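PDB 4FUV: porin protein associated with imipenem resistance from Acinetobacter baumannii, which forms an eight-stranded beta-barrel in the outer membrane and probably takes part in the uptake of ornithine and of the carbapenem imipenem. Local coordinates for residues N72-L77 / A102-D107; W91-Y96 / A155-K160; Q125-G130 / G184-T189; L16-A21 / G32-Q37. One frame throughout, in Å; residues are numbered along the deposited sequence.

Contact 1 of 4, residues N72-L77 / A102-D107; sequences NNNVYL and AYLDND. With C8E ((hydroxyethyloxy)tri(ethyloxy)octane), chain C.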
loop_
_atom_site.group_PDB
_atom_site.type_symbol
_atom_site.label_atom_id
_atom_site.label_comp_id
_atom_site.label_asym_id
_atom_site.label_seq_id
_atom_site.Cartn_x
_atom_site.Cartn_y
_atom_site.Cartn_z
ATOM N N ASN A 72 1.179 -1.074 30.712
ATOM C CA ASN A 72 0.110 -2.043 30.937
ATOM C C ASN A 72 0.200 -2.694 32.320
ATOM O O ASN A 72 1.288 -2.857 32.881
ATOM C CB ASN A 72 0.102 -3.121 29.840
ATOM C CG ASN A 72 0.337 -2.549 28.442
ATOM O OD1 ASN A 72 1.481 -2.370 28.014
ATOM N ND2 ASN A 72 -0.745 -2.272 27.724
ATOM N N ASN A 73 -0.955 -3.063 32.861
ATOM C CA ASN A 73 -1.032 -3.692 34.171
ATOM C C ASN A 73 -2.361 -4.415 34.264
ATOM O O ASN A 73 -3.295 -3.952 34.914
ATOM C CB ASN A 73 -0.902 -2.649 35.286
ATOM C CG ASN A 73 -0.676 -3.281 36.654
ATOM O OD1 ASN A 73 0.041 -4.278 36.788
ATOM N ND2 ASN A 73 -1.294 -2.707 37.674
ATOM N N ASN A 74 -2.435 -5.556 33.595
ATOM C CA ASN A 74 -3.682 -6.276 33.435
ATOM C C ASN A 74 -3.617 -7.672 34.050
ATOM O O ASN A 74 -2.610 -8.370 33.902
ATOM C CB ASN A 74 -3.974 -6.395 31.950
ATOM C CG ASN A 74 -3.914 -5.055 31.248
ATOM O OD1 ASN A 74 -4.621 -4.120 31.617
ATOM N ND2 ASN A 74 -3.055 -4.951 30.245
ATOM N N VAL A 75 -4.687 -8.060 34.744
ATOM C CA VAL A 75 -4.852 -9.430 35.232
ATOM C C VAL A 75 -6.110 -10.008 34.601
ATOM O O VAL A 75 -7.169 -9.384 34.655
ATOM C CB VAL A 75 -5.047 -9.485 36.766
ATOM C CG1 VAL A 75 -5.254 -10.929 37.228
ATOM C CG2 VAL A 75 -3.883 -8.854 37.486
ATOM N N TYR A 76 -6.019 -11.207 34.036
ATOM C CA TYR A 76 -7.185 -11.776 33.360
ATOM C C TYR A 76 -7.481 -13.223 33.721
ATOM O O TYR A 76 -6.579 -14.020 34.036
ATOM C CB TYR A 76 -7.073 -11.606 31.837
ATOM C CG TYR A 76 -5.963 -12.433 31.187
ATOM C CD1 TYR A 76 -6.192 -13.753 30.783
ATOM C CD2 TYR A 76 -4.705 -11.893 30.956
ATOM C CE1 TYR A 76 -5.189 -14.514 30.185
ATOM C CE2 TYR A 76 -3.688 -12.644 30.367
ATOM C CZ TYR A 76 -3.949 -13.963 29.967
ATOM O OH TYR A 76 -2.980 -14.745 29.368
ATOM N N LEU A 77 -8.758 -13.557 33.679
ATOM C CA LEU A 77 -9.184 -14.938 33.856
ATOM C C LEU A 77 -10.120 -15.310 32.710
ATOM O O LEU A 77 -11.207 -14.731 32.565
ATOM C CB LEU A 77 -9.883 -15.118 35.196
ATOM C CG LEU A 77 -10.366 -16.537 35.471
ATOM C CD1 LEU A 77 -9.177 -17.503 35.504
ATOM C CD2 LEU A 77 -11.144 -16.584 36.771
ATOM N N ALA A 102 -11.278 -9.218 32.967
ATOM C CA ALA A 102 -9.981 -8.768 33.407
ATOM C C ALA A 102 -10.059 -7.482 34.178
ATOM O O ALA A 102 -10.991 -6.684 34.001
ATOM C CB ALA A 102 -9.047 -8.627 32.222
ATOM N N TYR A 103 -9.085 -7.317 35.068
ATOM C CA TYR A 103 -8.748 -6.027 35.611
ATOM C C TYR A 103 -7.831 -5.395 34.579
ATOM O O TYR A 103 -6.838 -6.000 34.190
ATOM C CB TYR A 103 -7.999 -6.206 36.938
ATOM C CG TYR A 103 -7.395 -4.936 37.459
ATOM C CD1 TYR A 103 -6.113 -4.536 37.076
ATOM C CD2 TYR A 103 -8.106 -4.121 38.333
ATOM C CE1 TYR A 103 -5.559 -3.355 37.559
ATOM C CE2 TYR A 103 -7.556 -2.951 38.827
ATOM C CZ TYR A 103 -6.291 -2.570 38.436
ATOM O OH TYR A 103 -5.756 -1.397 38.927
ATOM N N LEU A 104 -8.152 -4.179 34.146
ATOM C CA LEU A 104 -7.395 -3.506 33.104
ATOM C C LEU A 104 -6.814 -2.184 33.594
ATOM O O LEU A 104 -7.466 -1.454 34.323
ATOM C CB LEU A 104 -8.308 -3.220 31.905
ATOM C CG LEU A 104 -8.832 -4.484 31.226
ATOM C CD1 LEU A 104 -9.871 -4.083 30.205
ATOM C CD2 LEU A 104 -7.669 -5.208 30.568
ATOM N N ASP A 105 -5.594 -1.879 33.171
ATOM C CA ASP A 105 -4.980 -0.573 33.423
ATOM C C ASP A 105 -3.961 -0.370 32.319
ATOM O O ASP A 105 -2.862 -0.926 32.366
ATOM C CB ASP A 105 -4.320 -0.518 34.816
ATOM C CG ASP A 105 -3.705 0.841 35.139
ATOM O OD1 ASP A 105 -3.638 1.731 34.269
ATOM O OD2 ASP A 105 -3.261 1.021 36.286
ATOM N N ASN A 106 -4.340 0.414 31.315
ATOM C CA ASN A 106 -3.505 0.609 30.136
ATOM C C ASN A 106 -3.403 2.088 29.769
ATOM O O ASN A 106 -4.413 2.745 29.541
ATOM C CB ASN A 106 -4.070 -0.185 28.952
ATOM C CG ASN A 106 -4.151 -1.687 29.236
ATOM O OD1 ASN A 106 -3.186 -2.425 29.018
ATOM N ND2 ASN A 106 -5.307 -2.140 29.718
ATOM N N ASP A 107 -2.184 2.611 29.728
ATOM C CA ASP A 107 -1.974 3.982 29.297
ATOM C C ASP A 107 -1.252 4.019 27.965
ATOM O O ASP A 107 -0.216 3.378 27.786
ATOM C CB ASP A 107 -1.167 4.756 30.337
ATOM C CG ASP A 107 -1.825 4.755 31.698
ATOM O OD1 ASP A 107 -3.071 4.741 31.762
ATOM O OD2 ASP A 107 -1.094 4.765 32.709
HETATM C C1 C8E C . -0.689 -15.484 37.502
HETATM C C2 C8E C . -1.440 -14.169 37.706
HETATM C C3 C8E C . -0.810 -13.339 38.819
HETATM C C4 C8E C . -1.646 -12.113 39.185
HETATM C C5 C8E C . -0.833 -10.831 39.063
HETATM C C6 C8E C . -1.169 -9.785 40.125
HETATM C C7 C8E C . -1.033 -8.375 39.550
HETATM C C8 C8E C . -1.425 -7.307 40.563
HETATM O O9 C8E C . -1.687 -6.083 39.908
HETATM C C10 C8E C . -3.066 -5.832 39.752
#

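Contact 2 of 4, residues W91-Y96 / A155-K160; sequences WAQGLY and APKINK. With C8E ((hydroxyethyloxy)tri(ethyloxy)octane), chain H.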
loop_
_atom_site.group_PDB
_atom_site.type_symbol
_atom_site.label_atom_id
_atom_site.label_comp_id
_atom_site.label_asym_id
_atom_site.label_seq_id
_atom_site.Cartn_x
_atom_site.Cartn_y
_atom_site.Cartn_z
ATOM N N TRP A 91 -4.248 -29.005 14.508
ATOM C CA TRP A 91 -4.919 -27.759 14.137
ATOM C C TRP A 91 -6.284 -27.671 14.804
ATOM O O TRP A 91 -6.621 -26.658 15.426
ATOM C CB TRP A 91 -5.026 -27.647 12.618
ATOM C CG TRP A 91 -3.763 -28.050 11.946
ATOM C CD1 TRP A 91 -3.589 -29.082 11.074
ATOM C CD2 TRP A 91 -2.469 -27.451 12.119
ATOM N NE1 TRP A 91 -2.276 -29.154 10.679
ATOM C CE2 TRP A 91 -1.571 -28.165 11.305
ATOM C CE3 TRP A 91 -1.994 -26.380 12.879
ATOM C CZ2 TRP A 91 -0.216 -27.837 11.230
ATOM C CZ3 TRP A 91 -0.654 -26.058 12.801
ATOM C CH2 TRP A 91 0.221 -26.785 11.985
ATOM N N ALA A 92 -7.058 -28.749 14.708
ATOM C CA ALA A 92 -8.393 -28.786 15.300
ATOM C C ALA A 92 -8.377 -28.605 16.821
ATOM O O ALA A 92 -9.177 -27.847 17.355
ATOM C CB ALA A 92 -9.102 -30.066 14.941
ATOM N N GLN A 93 -7.491 -29.322 17.507
ATOM C CA GLN A 93 -7.402 -29.244 18.975
ATOM C C GLN A 93 -7.005 -27.843 19.454
ATOM O O GLN A 93 -7.407 -27.406 20.544
ATOM C CB GLN A 93 -6.422 -30.294 19.521
ATOM C CG GLN A 93 -6.416 -30.447 21.057
ATOM C CD GLN A 93 -5.567 -29.391 21.764
ATOM O OE1 GLN A 93 -4.668 -28.794 21.159
ATOM N NE2 GLN A 93 -5.858 -29.148 23.046
ATOM N N GLY A 94 -6.233 -27.144 18.629
ATOM C CA GLY A 94 -5.714 -25.829 18.981
ATOM C C GLY A 94 -6.695 -24.677 18.858
ATOM O O GLY A 94 -6.425 -23.560 19.336
ATOM N N LEU A 95 -7.843 -24.924 18.232
ATOM C CA LEU A 95 -8.819 -23.843 18.030
ATOM C C LEU A 95 -9.715 -23.623 19.263
ATOM O O LEU A 95 -10.318 -24.567 19.789
ATOM C CB LEU A 95 -9.671 -24.122 16.788
ATOM C CG LEU A 95 -8.951 -24.102 15.443
ATOM C CD1 LEU A 95 -9.852 -24.730 14.363
ATOM C CD2 LEU A 95 -8.585 -22.675 15.052
ATOM N N TYR A 96 -9.810 -22.385 19.736
ATOM C CA TYR A 96 -10.632 -22.144 20.914
ATOM C C TYR A 96 -11.311 -20.779 20.933
ATOM O O TYR A 96 -10.848 -19.833 20.306
ATOM C CB TYR A 96 -9.832 -22.340 22.214
ATOM C CG TYR A 96 -8.723 -21.324 22.477
ATOM C CD1 TYR A 96 -7.448 -21.508 21.953
ATOM C CD2 TYR A 96 -8.944 -20.192 23.277
ATOM C CE1 TYR A 96 -6.418 -20.604 22.204
ATOM C CE2 TYR A 96 -7.910 -19.267 23.528
ATOM C CZ TYR A 96 -6.654 -19.490 22.982
ATOM O OH TYR A 96 -5.622 -18.601 23.191
ATOM N N ALA A 155 -4.010 -22.418 19.041
ATOM C CA ALA A 155 -2.862 -22.851 19.838
ATOM C C ALA A 155 -2.334 -24.238 19.473
ATOM O O ALA A 155 -2.354 -25.145 20.306
ATOM C CB ALA A 155 -3.207 -22.791 21.338
ATOM N N PRO A 156 -1.826 -24.405 18.240
ATOM C CA PRO A 156 -1.376 -25.753 17.869
ATOM C C PRO A 156 -0.221 -26.243 18.734
ATOM O O PRO A 156 0.717 -25.496 19.014
ATOM C CB PRO A 156 -0.944 -25.598 16.407
ATOM C CG PRO A 156 -0.608 -24.123 16.263
ATOM C CD PRO A 156 -1.592 -23.415 17.168
ATOM N N LYS A 157 -0.319 -27.492 19.178
ATOM C CA LYS A 157 0.761 -28.154 19.914
ATOM C C LYS A 157 1.787 -28.706 18.947
ATOM O O LYS A 157 1.435 -29.285 17.924
ATOM C CB LYS A 157 0.223 -29.311 20.749
ATOM C CG LYS A 157 -0.432 -28.903 22.048
ATOM C CD LYS A 157 -0.972 -30.122 22.786
ATOM C CE LYS A 157 -1.826 -29.711 23.969
ATOM N NZ LYS A 157 -2.557 -30.859 24.554
ATOM N N ILE A 158 3.060 -28.536 19.276
ATOM C CA ILE A 158 4.131 -29.080 18.450
ATOM C C ILE A 158 4.365 -30.522 18.869
ATOM O O ILE A 158 4.568 -31.404 18.036
ATOM C CB ILE A 158 5.396 -28.220 18.549
ATOM C CG1 ILE A 158 5.207 -26.975 17.689
ATOM C CG2 ILE A 158 6.626 -29.000 18.107
ATOM C CD1 ILE A 158 5.768 -25.723 18.285
ATOM N N ASN A 159 4.305 -30.747 20.176
ATOM C CA ASN A 159 4.143 -32.078 20.728
ATOM C C ASN A 159 3.373 -31.985 22.043
ATOM O O ASN A 159 2.814 -30.938 22.368
ATOM C CB ASN A 159 5.490 -32.789 20.902
ATOM C CG ASN A 159 6.496 -31.959 21.664
ATOM O OD1 ASN A 159 6.169 -31.336 22.675
ATOM N ND2 ASN A 159 7.726 -31.927 21.171
ATOM N N LYS A 160 3.351 -33.073 22.798
ATOM C CA LYS A 160 2.587 -33.131 24.039
ATOM C C LYS A 160 3.093 -32.144 25.099
ATOM O O LYS A 160 2.363 -31.800 26.023
ATOM C CB LYS A 160 2.609 -34.555 24.602
HETATM C C1 C8E H . -13.414 -26.262 10.976
HETATM C C2 C8E H . -12.366 -26.700 12.003
HETATM C C3 C8E H . -11.602 -27.926 11.512
HETATM C C4 C8E H . -10.099 -27.781 11.731
HETATM C C5 C8E H . -9.404 -29.134 11.545
HETATM C C6 C8E H . -8.207 -29.000 10.602
HETATM O O HOH W 1 -3.036 -28.896 19.257
HETATM O O HOH W 2 -3.976 -26.411 22.055
#

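Contact 3 of 4, residues Q125-G130 / G184-T189; sequences QDFIAG and GSAVTT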
loop_
_atom_site.group_PDB
_atom_site.type_symbol
_atom_site.label_atom_id
_atom_site.label_comp_id
_atom_site.label_asym_id
_atom_site.label_seq_id
_atom_site.Cartn_x
_atom_site.Cartn_y
_atom_site.Cartn_z
ATOM N N GLN A 125 -10.074 16.328 8.244
ATOM C CA GLN A 125 -9.761 17.603 7.616
ATOM C C GLN A 125 -8.258 17.689 7.399
ATOM O O GLN A 125 -7.466 17.287 8.263
ATOM C CB GLN A 125 -10.254 18.778 8.462
ATOM C CG GLN A 125 -9.978 20.131 7.825
ATOM C CD GLN A 125 -10.557 21.299 8.606
ATOM O OE1 GLN A 125 -11.659 21.216 9.150
ATOM N NE2 GLN A 125 -9.821 22.408 8.642
ATOM N N ASP A 126 -7.871 18.176 6.228
ATOM C CA ASP A 126 -6.460 18.316 5.897
ATOM C C ASP A 126 -5.907 19.636 6.428
ATOM O O ASP A 126 -6.580 20.668 6.358
ATOM C CB ASP A 126 -6.259 18.245 4.387
ATOM C CG ASP A 126 -6.614 16.875 3.815
ATOM O OD1 ASP A 126 -6.412 15.859 4.511
ATOM O OD2 ASP A 126 -7.089 16.817 2.670
ATOM N N PHE A 127 -4.684 19.570 6.954
ATOM C CA PHE A 127 -3.950 20.723 7.446
ATOM C C PHE A 127 -2.526 20.657 6.911
ATOM O O PHE A 127 -2.041 19.588 6.568
ATOM C CB PHE A 127 -3.892 20.729 8.974
ATOM C CG PHE A 127 -5.214 20.982 9.640
ATOM C CD1 PHE A 127 -6.097 19.940 9.870
ATOM C CD2 PHE A 127 -5.558 22.261 10.069
ATOM C CE1 PHE A 127 -7.314 20.165 10.496
ATOM C CE2 PHE A 127 -6.768 22.500 10.693
ATOM C CZ PHE A 127 -7.653 21.437 10.913
ATOM N N ILE A 128 -1.861 21.807 6.844
ATOM C CA ILE A 128 -0.452 21.846 6.475
ATOM C C ILE A 128 0.320 22.608 7.543
ATOM O O ILE A 128 0.017 23.768 7.823
ATOM C CB ILE A 128 -0.227 22.526 5.105
ATOM C CG1 ILE A 128 -0.583 21.559 3.964
ATOM C CG2 ILE A 128 1.231 22.968 4.963
ATOM C CD1 ILE A 128 -0.586 22.219 2.574
ATOM N N ALA A 129 1.324 21.952 8.123
ATOM C CA ALA A 129 2.102 22.526 9.214
ATOM C C ALA A 129 2.886 23.764 8.772
ATOM O O ALA A 129 3.486 23.781 7.694
ATOM C CB ALA A 129 3.050 21.483 9.785
ATOM N N GLY A 130 2.895 24.783 9.624
ATOM C CA GLY A 130 3.659 25.993 9.365
ATOM C C GLY A 130 5.159 25.791 9.483
ATOM O O GLY A 130 5.635 24.678 9.717
ATOM N N GLY A 184 1.837 24.321 17.750
ATOM C CA GLY A 184 2.256 24.770 16.437
ATOM C C GLY A 184 1.091 25.305 15.628
ATOM O O GLY A 184 -0.069 25.169 16.005
ATOM N N SER A 185 1.396 25.910 14.495
ATOM C CA SER A 185 0.375 26.512 13.656
ATOM C C SER A 185 0.269 25.760 12.344
ATOM O O SER A 185 1.247 25.173 11.884
ATOM C CB SER A 185 0.703 27.985 13.373
ATOM O OG SER A 185 0.507 28.798 14.517
ATOM N N ALA A 186 -0.907 25.820 11.734
ATOM C CA ALA A 186 -1.159 25.146 10.475
ATOM C C ALA A 186 -2.134 25.946 9.629
ATOM O O ALA A 186 -2.960 26.686 10.151
ATOM C CB ALA A 186 -1.699 23.755 10.735
ATOM N N VAL A 187 -2.019 25.814 8.313
ATOM C CA VAL A 187 -2.995 26.419 7.412
ATOM C C VAL A 187 -3.983 25.357 6.967
ATOM O O VAL A 187 -3.683 24.157 7.019
ATOM C CB VAL A 187 -2.324 27.029 6.180
ATOM C CG1 VAL A 187 -1.307 28.083 6.608
ATOM C CG2 VAL A 187 -1.647 25.934 5.353
ATOM N N THR A 188 -5.153 25.793 6.508
ATOM C CA THR A 188 -6.213 24.861 6.138
ATOM C C THR A 188 -7.284 25.604 5.341
ATOM O O THR A 188 -7.280 26.821 5.317
ATOM C CB THR A 188 -6.849 24.263 7.404
ATOM O OG1 THR A 188 -7.564 23.069 7.075
ATOM C CG2 THR A 188 -7.796 25.281 8.088
ATOM N N THR A 189 -8.187 24.886 4.675
ATOM C CA THR A 189 -9.319 25.552 4.046
ATOM C C THR A 189 -10.609 24.918 4.501
ATOM O O THR A 189 -11.676 25.283 4.037
ATOM C CB THR A 189 -9.267 25.557 2.505
ATOM O OG1 THR A 189 -9.123 24.211 2.036
ATOM C CG2 THR A 189 -8.103 26.421 1.997
HETATM O O HOH W 3 -8.359 21.952 4.264
#

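Contact 4 of 4, residues L16-A21 / G32-Q37; sequences LIPVGA and GALLWQ. With C8E ((hydroxyethyloxy)tri(ethyloxy)octane), chain I.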
loop_
_atom_site.group_PDB
_atom_site.type_symbol
_atom_site.label_atom_id
_atom_site.label_comp_id
_atom_site.label_asym_id
_atom_site.label_seq_id
_atom_site.Cartn_x
_atom_site.Cartn_y
_atom_site.Cartn_z
ATOM N N LEU A 16 -7.657 -29.009 40.473
ATOM C CA LEU A 16 -7.098 -27.754 40.952
ATOM C C LEU A 16 -5.675 -27.524 40.467
ATOM O O LEU A 16 -5.120 -26.440 40.639
ATOM C CB LEU A 16 -7.170 -27.672 42.477
ATOM C CG LEU A 16 -8.573 -27.550 43.078
ATOM C CD1 LEU A 16 -9.545 -26.874 42.110
ATOM C CD2 LEU A 16 -9.098 -28.903 43.523
ATOM N N ILE A 17 -5.093 -28.543 39.848
ATOM C CA ILE A 17 -3.685 -28.484 39.473
ATOM C C ILE A 17 -3.533 -28.105 38.021
ATOM O O ILE A 17 -4.106 -28.749 37.138
ATOM C CB ILE A 17 -2.955 -29.809 39.738
ATOM C CG1 ILE A 17 -3.087 -30.188 41.215
ATOM C CG2 ILE A 17 -1.488 -29.703 39.337
ATOM C CD1 ILE A 17 -2.476 -31.516 41.566
ATOM N N PRO A 18 -2.779 -27.035 37.767
ATOM C CA PRO A 18 -2.624 -26.565 36.389
ATOM C C PRO A 18 -1.900 -27.611 35.554
ATOM O O PRO A 18 -1.135 -28.421 36.078
ATOM C CB PRO A 18 -1.783 -25.290 36.537
ATOM C CG PRO A 18 -1.171 -25.371 37.859
ATOM C CD PRO A 18 -2.092 -26.164 38.730
ATOM N N VAL A 19 -2.190 -27.604 34.266
ATOM C CA VAL A 19 -1.610 -28.531 33.312
ATOM C C VAL A 19 -0.392 -27.891 32.665
ATOM O O VAL A 19 0.448 -28.570 32.076
ATOM C CB VAL A 19 -2.626 -28.892 32.211
ATOM C CG1 VAL A 19 -3.710 -29.778 32.775
ATOM C CG2 VAL A 19 -3.231 -27.591 31.583
ATOM N N GLY A 20 -0.290 -26.571 32.775
ATOM C CA GLY A 20 0.819 -25.888 32.151
ATOM C C GLY A 20 0.809 -24.391 32.324
ATOM O O GLY A 20 0.080 -23.830 33.148
ATOM N N ALA A 21 1.639 -23.741 31.523
ATOM C CA ALA A 21 1.825 -22.308 31.613
ATOM C C ALA A 21 2.169 -21.774 30.229
ATOM O O ALA A 21 2.536 -22.527 29.323
ATOM C CB ALA A 21 2.925 -21.977 32.609
ATOM N N GLY A 32 2.307 -13.713 30.959
ATOM C CA GLY A 32 1.885 -15.075 30.702
ATOM C C GLY A 32 0.746 -15.495 31.595
ATOM O O GLY A 32 0.151 -14.667 32.277
ATOM N N ALA A 33 0.468 -16.793 31.603
ATOM C CA ALA A 33 -0.681 -17.333 32.318
ATOM C C ALA A 33 -0.414 -18.743 32.822
ATOM O O ALA A 33 0.424 -19.466 32.277
ATOM C CB ALA A 33 -1.952 -17.320 31.415
ATOM N N LEU A 34 -1.135 -19.119 33.874
ATOM C CA LEU A 34 -1.190 -20.506 34.338
ATOM C C LEU A 34 -2.416 -21.093 33.665
ATOM O O LEU A 34 -3.412 -20.374 33.458
ATOM C CB LEU A 34 -1.388 -20.517 35.854
ATOM C CG LEU A 34 -0.458 -21.286 36.787
ATOM C CD1 LEU A 34 0.953 -21.343 36.247
ATOM C CD2 LEU A 34 -0.494 -20.630 38.156
ATOM N N LEU A 35 -2.357 -22.373 33.311
ATOM C CA LEU A 35 -3.434 -22.997 32.526
ATOM C C LEU A 35 -3.976 -24.223 33.244
ATOM O O LEU A 35 -3.184 -25.076 33.676
ATOM C CB LEU A 35 -2.900 -23.461 31.170
ATOM C CG LEU A 35 -2.221 -22.456 30.223
ATOM C CD1 LEU A 35 -1.556 -23.191 29.034
ATOM C CD2 LEU A 35 -3.236 -21.463 29.732
ATOM N N TRP A 36 -5.303 -24.325 33.341
ATOM C CA TRP A 36 -5.967 -25.520 33.865
ATOM C C TRP A 36 -6.804 -26.112 32.744
ATOM O O TRP A 36 -7.301 -25.376 31.888
ATOM C CB TRP A 36 -6.903 -25.197 35.043
ATOM C CG TRP A 36 -6.216 -24.779 36.315
ATOM C CD1 TRP A 36 -6.017 -25.548 37.445
ATOM C CD2 TRP A 36 -5.643 -23.508 36.600
ATOM N NE1 TRP A 36 -5.355 -24.825 38.401
ATOM C CE2 TRP A 36 -5.108 -23.557 37.906
ATOM C CE3 TRP A 36 -5.520 -22.312 35.871
ATOM C CZ2 TRP A 36 -4.476 -22.479 38.506
ATOM C CZ3 TRP A 36 -4.876 -21.235 36.467
ATOM C CH2 TRP A 36 -4.367 -21.325 37.772
ATOM N N GLN A 37 -6.955 -27.437 32.748
ATOM C CA GLN A 37 -7.816 -28.112 31.781
ATOM C C GLN A 37 -8.807 -28.990 32.559
ATOM O O GLN A 37 -8.421 -29.928 33.256
ATOM C CB GLN A 37 -6.978 -28.922 30.776
ATOM C CG GLN A 37 -7.682 -29.332 29.469
ATOM C CD GLN A 37 -7.839 -28.189 28.445
ATOM O OE1 GLN A 37 -6.916 -27.411 28.216
ATOM N NE2 GLN A 37 -9.017 -28.106 27.819
HETATM C C17 C8E I . -3.600 -27.384 43.948
HETATM O O18 C8E I . -2.554 -26.434 44.037
HETATM C C19 C8E I . -2.786 -25.302 43.214
HETATM C C20 C8E I . -1.445 -24.764 42.710
HETATM O O21 C8E I . -1.584 -23.426 42.258
HETATM O O HOH W 4 -5.995 -28.604 35.166
#

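Contact 1 of 4, residues N72-L77 / A102-D107
Asn72 and Asn74 meet Asn106 on the inward side of the barrel wall, where strands 64-81 and 95-114 run antiparallel as neighbours. Three amides form a buried polar cluster. Asn106 OD1 accepts two bonds. Asn72 ND2 reaches it at 2.8 Å, almost straight (168°), in the carbonyl plane and on a lone pair. Asn74 ND2 reaches it at 2.8 Å, tilted slightly from that plane. The Asn74 and Asn106 amides are turned only 29° from each other, and Asn106 ND2 gives a weak bond back to Asn74 OD1. Their two amides are therefore joined by one good and one weak bond, which should limit rotation of both. Asn74 CG lies beside its own backbone N (chi1 -52°), and this brings OD1 over to the partner strand. There Asp105 N donates to Asn74 OD1 at 2.9 Å. A side-chain carbonyl thus takes the bond that the backbone of Asn73 would accept in a regular pair, and Asn73 N to Asp105 O is only a weak bond. Further along, Val75 and Tyr103 form a regular hydrogen-bonded pair, with Val75 N 3.0 Å from Tyr103 O. Beyond it Tyr76 CB packs on Ala102 CB at 3.6 Å. The Tyr76 hydroxyl crosses the interior to Glu24 and Arg22. On the outward face, Val75 CG2 touches C7 of a bound detergent molecule at 3.6 Å, and Asn73 OD1 bonds to Tyr48. Asparagines supply part of the polar interior here; a polar interior behind an apolar outer face is typical of an outer-membrane beta-barrel.

Contact 2 of 4, residues W91-Y96 / A155-K160
Ala155 CB meets the Tyr96 ring at its edge, near the ring plane, 4.0 Å from CE1. Tyr96 also packs on Phe165, and its hydroxyl bonds to Glu167. The second flat group, the indole of Trp91, is approached obliquely by Pro156. Its CZ3 lies 3.6 Å from Pro156 CB, and Pro156 CG is also near that corner of the six-membered ring. The backbones meet between the two aromatics. Ala155 N donates to Gly94 O at 2.7 Å, from a position well above the carbonyl plane. Gly94 has no side chain to block Ala155 C and Pro156 N, so its CA sits 4.2 Å from that of Ala155. Gln93 is linked to the loop through water. Its chain bends at chi2 (-82°), which turns OE1 toward residues 155-157. One water donates to Gln93 OE1 and accepts from Lys157 N at 3.1 Å. Another donates both to Gln93 OE1 and, at 2.7 Å, to Ala155 O. The amide oxygen is thus gripped by two waters, each tied to a different backbone atom. Lys157 runs extended past Gln93, and its amino group makes a cation-pi contact with Phe224. Ala92 CB, on the helix, touches C5 of a bound detergent molecule at 3.5 Å. At the barrel end near the termini, the contact sets helix 90-94 and the start of strand 95-114 against the loop between strands 147-154 and 162-172, with Phe154 packing on Trp91 and Leu95.

Contact 3 of 4, residues Q125-G130 / G184-T189
Thr188 sits against Gln125, Asp126 and Phe127 in an antiparallel beta pairing of strand 125-129 with the end of strand 177-187, in the part of the chain that extends beyond the barrel. From CB outward, Thr188 meets three residues. CB packs on Phe127 CD2 at 3.6 Å. CG2 turns to the Gln125 amide, 3.6 Å from NE2. With chi1 at -162°, OG1 points away from the Thr188 nitrogen and across to the other strand. It donates to Asp126 O at 2.7 Å, in the carbonyl plane. It also accepts from Gln125 NE2, which comes in near its own amide plane. The hydroxyl therefore both donates and accepts within this contact. Gln125 NE2 bonds to Gln192 O as well, which further fixes the amide. The backbones continue the pairing. Ile128 and Val187, a hydrogen-bonded pair, exchange two bonds, and Gly130 N donates to Ser185 O at 2.8 Å. Ile128 CB and Val187 CG2 meet at 3.7 Å on one side of the strands. On the other side, Phe127 and Ala186 pack toward Leu194 of helix 194-207. The second subunit lies alongside: its Arg118 forms a salt bridge with Asp126, which is also bridged to Arg121 of its own chain. One water donates to Asp126 O and accepts from Thr189 N. Thr188 OG1 also sits over one face of the Phe127 ring, 3.7 Å above the plane and offset toward the rim.

Contact 4 of 4, residues L16-A21 / G32-Q37
Pro18 lies over one face of the Trp36 indole in the first hairpin of the barrel, which pairs strands 20-26 and 29-37. This is the tight part of the contact. Pro18 CB stands 4.0 Å from the centroid of the five-membered ring, 13° off its normal, in a CH-pi contact. The two side chains run side by side. Trp36 CG lies beside its backbone N (chi1 -70°), and the indole swings back along the incoming chain. Its NE1 then donates to Leu16 O at 2.8 Å. The oxygen lies in the ring plane, but the N-H arrives far above the carbonyl plane of Leu16. The backbones close up next to this. Leu35 O accepts from Val19 N at 2.8 Å and only weakly from Gly20 N, while Leu35 N donates to Gly20 O. Two residues thus face one, and Val19 CG2 rests 3.3 Å from Leu35 O. Leu35 points into the barrel, toward Arg22 and Phe224. Beyond the bulge, Ala21 and Leu34 form a regular non-hydrogen-bonded pair, with Ala21 CB 4.2 Å from Leu34 CD1. The Leu16-Ile17 end is looser. Both residues are exposed, and their CB atoms point away from strand 29-37. Ile17 CG1 lies 3.9 Å from C17 of a detergent molecule. A water accepts from Gln37 N and sits 2.7 Å from Ile17 O, between the two backbones. The two-against-one pairing of Val19 and Gly20 with Leu35 is a classic beta bulge, here at the start of the barrel's N-terminal hairpin.

From the N terminus, contact 4 comes first. It closes the hairpin of strands 20-26 and 29-37 before any other contact opens. Contact 1 then joins strand 64-81 to strand 95-114, and the excursion between them carries helix 90-94. Contact 2 starts inside that excursion and ties helix 90-94 to the loop after strand 147-154, so contacts 1 and 2 cross. Contact 3, joining strand 125-129 to strand 177-187, opens before contact 2 closes and crosses it in turn; none of the four nests within another. Contacts 1 and 4 touch inside the barrel, through Tyr76 and Ala33. Contacts 2 and 4 share the end near the termini. Contact 3 lies at the opposite end, beside the second subunit.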